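Local coordinates for paenibacillus xanthan lyase (Paenibacillus, PDB 6F2P), which cleaves the polysaccharide xanthan as a lyase, probably by the beta-elimination chemistry of polysaccharide lyase family 8, at residues 957-962 against 1010-1015. Sequence-based numbering, arbitrary orientation.
Sequences PISGTY and FNAGST
Gly-960 and Phe-1010 form an antiparallel hydrogen-bonded pair: the amide N of Gly-960 gives a bond of 3.0 Å to O of Phe-1010, and N of Phe-1010 returns one of 2.8 Å to O of Gly-960. Beyond the pair a side chain takes over from the backbone. OG of Ser-959, turned anti to its own carbonyl carbon (chi1 -65°), accepts a hydrogen bond from the amide N of Ala-1012 at 2.8 Å, with 161° at the hydrogen. O of Phe-1010 also receives a CA-H...O contact from Ser-959. The two backbone bonds join the start of strand 960-967 to the end of strand 1003-1010, neighbours in a beta-sheet of the golvesin C-terminal domain, far from the centre of the chain; the Ser-959 bond joins the loops beyond them. Gly-1013 extends the link through a backbone bond to Val-956. CB of Ala-1012 packs against the backbone, 3.7 Å from O of Pro-957. The apolar contact is between the buried side chains of Tyr-962 and Phe-1010, which cross at a slant, CB of Tyr-962 lying 3.7 Å from CD2 of Phe-1010. Leu-1036 and Val-956 touch both side chains. Tyr-962 OH donates to O of Ile-958 at 2.7 Å, on a lone pair in the carbonyl plane, tying the strand to the loop before it. Replacing Tyr-962 by alanine removes hydroxyl and ring, which is likely to leave O of Ile-958 without this donor and open a gap beside Phe-1010. Asn-1011 OD1 is hydrogen-bonded to OG of Ser-985.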
loop_
_atom_site.group_PDB
_atom_site.type_symbol
_atom_site.label_atom_id
_atom_site.label_comp_id
_atom_site.label_asym_id
_atom_site.label_seq_id
_atom_site.Cartn_x
_atom_site.Cartn_y
_atom_site.Cartn_z
ATOM N N PRO A 957 13.723 -13.821 40.159
ATOM C CA PRO A 957 13.255 -13.260 38.885
ATOM C C PRO A 957 12.807 -11.809 39.019
ATOM O O PRO A 957 13.223 -10.949 38.237
ATOM C CB PRO A 957 12.052 -14.149 38.538
ATOM C CG PRO A 957 12.290 -15.421 39.284
ATOM C CD PRO A 957 12.922 -14.986 40.570
ATOM N N ILE A 958 11.964 -11.550 40.013
ATOM C CA ILE A 958 11.378 -10.233 40.227
ATOM C C ILE A 958 11.598 -9.818 41.673
ATOM O O ILE A 958 11.382 -10.617 42.586
ATOM C CB ILE A 958 9.844 -10.250 39.980
ATOM C CG1 ILE A 958 9.504 -10.856 38.619
ATOM C CG2 ILE A 958 9.257 -8.851 40.110
ATOM C CD1 ILE A 958 8.020 -10.832 38.295
ATOM N N SER A 959 12.019 -8.576 41.890
ATOM C CA SER A 959 12.072 -8.037 43.245
ATOM C C SER A 959 10.697 -8.155 43.896
ATOM O O SER A 959 9.668 -7.980 43.235
ATOM C CB SER A 959 12.528 -6.578 43.236
ATOM O OG SER A 959 13.866 -6.472 42.782
ATOM N N GLY A 960 10.679 -8.482 45.185
ATOM C CA GLY A 960 9.419 -8.622 45.890
ATOM C C GLY A 960 9.516 -9.441 47.156
ATOM O O GLY A 960 10.609 -9.686 47.668
ATOM N N THR A 961 8.361 -9.866 47.659
ATOM C CA THR A 961 8.304 -10.630 48.897
ATOM C C THR A 961 8.209 -12.123 48.608
ATOM O O THR A 961 7.363 -12.564 47.826
ATOM C CB THR A 961 7.117 -10.187 49.762
ATOM O OG1 THR A 961 7.215 -8.781 50.007
ATOM C CG2 THR A 961 7.120 -10.921 51.086
ATOM N N TYR A 962 9.080 -12.897 49.244
ATOM C CA TYR A 962 9.151 -14.331 48.996
ATOM C C TYR A 962 9.161 -15.166 50.268
ATOM O O TYR A 962 9.992 -14.952 51.157
ATOM C CB TYR A 962 10.418 -14.669 48.225
ATOM C CG TYR A 962 10.417 -14.256 46.785
ATOM C CD1 TYR A 962 10.820 -12.985 46.411
ATOM C CD2 TYR A 962 10.039 -15.148 45.791
ATOM C CE1 TYR A 962 10.833 -12.607 45.089
ATOM C CE2 TYR A 962 10.052 -14.782 44.466
ATOM C CZ TYR A 962 10.451 -13.510 44.119
ATOM O OH TYR A 962 10.469 -13.144 42.798
ATOM N N PHE A 1010 13.213 -9.729 48.786
ATOM C CA PHE A 1010 14.420 -9.994 48.018
ATOM C C PHE A 1010 14.483 -9.075 46.805
ATOM O O PHE A 1010 13.456 -8.699 46.238
ATOM C CB PHE A 1010 14.460 -11.446 47.544
ATOM C CG PHE A 1010 14.643 -12.448 48.643
ATOM C CD1 PHE A 1010 15.915 -12.795 49.079
ATOM C CD2 PHE A 1010 13.543 -13.068 49.226
ATOM C CE1 PHE A 1010 16.091 -13.739 50.089
ATOM C CE2 PHE A 1010 13.705 -14.011 50.238
ATOM C CZ PHE A 1010 14.984 -14.348 50.669
ATOM N N ASN A 1011 15.697 -8.716 46.409
ATOM C CA ASN A 1011 15.898 -8.022 45.149
ATOM C C ASN A 1011 16.064 -9.044 44.039
ATOM O O ASN A 1011 16.515 -10.166 44.280
ATOM C CB ASN A 1011 17.129 -7.115 45.217
ATOM C CG ASN A 1011 16.984 -6.011 46.249
ATOM O OD1 ASN A 1011 17.632 -6.035 47.295
ATOM N ND2 ASN A 1011 16.131 -5.036 45.956
ATOM N N ALA A 1012 15.678 -8.664 42.828
ATOM C CA ALA A 1012 15.941 -9.494 41.668
ATOM C C ALA A 1012 17.453 -9.655 41.527
ATOM O O ALA A 1012 18.203 -8.687 41.660
ATOM C CB ALA A 1012 15.339 -8.873 40.419
ATOM N N GLY A 1013 17.903 -10.881 41.288
ATOM C CA GLY A 1013 19.324 -11.137 41.170
ATOM C C GLY A 1013 19.804 -12.226 42.106
ATOM O O GLY A 1013 19.029 -13.109 42.486
ATOM N N SER A 1014 21.082 -12.166 42.475
ATOM C CA SER A 1014 21.684 -13.183 43.341
ATOM C C SER A 1014 22.373 -12.600 44.580
ATOM O O SER A 1014 23.394 -13.126 45.038
ATOM C CB SER A 1014 22.673 -14.044 42.550
ATOM O OG SER A 1014 22.008 -14.831 41.577
ATOM N N THR A 1015 21.807 -11.520 45.115
ATOM C CA THR A 1015 22.338 -10.869 46.312
ATOM C C THR A 1015 21.732 -11.455 47.583
ATOM O O THR A 1015 21.976 -10.968 48.686
ATOM C CB THR A 1015 22.060 -9.368 46.294
ATOM O OG1 THR A 1015 20.859 -9.121 45.546
ATOM C CG2 THR A 1015 23.224 -8.623 45.655
#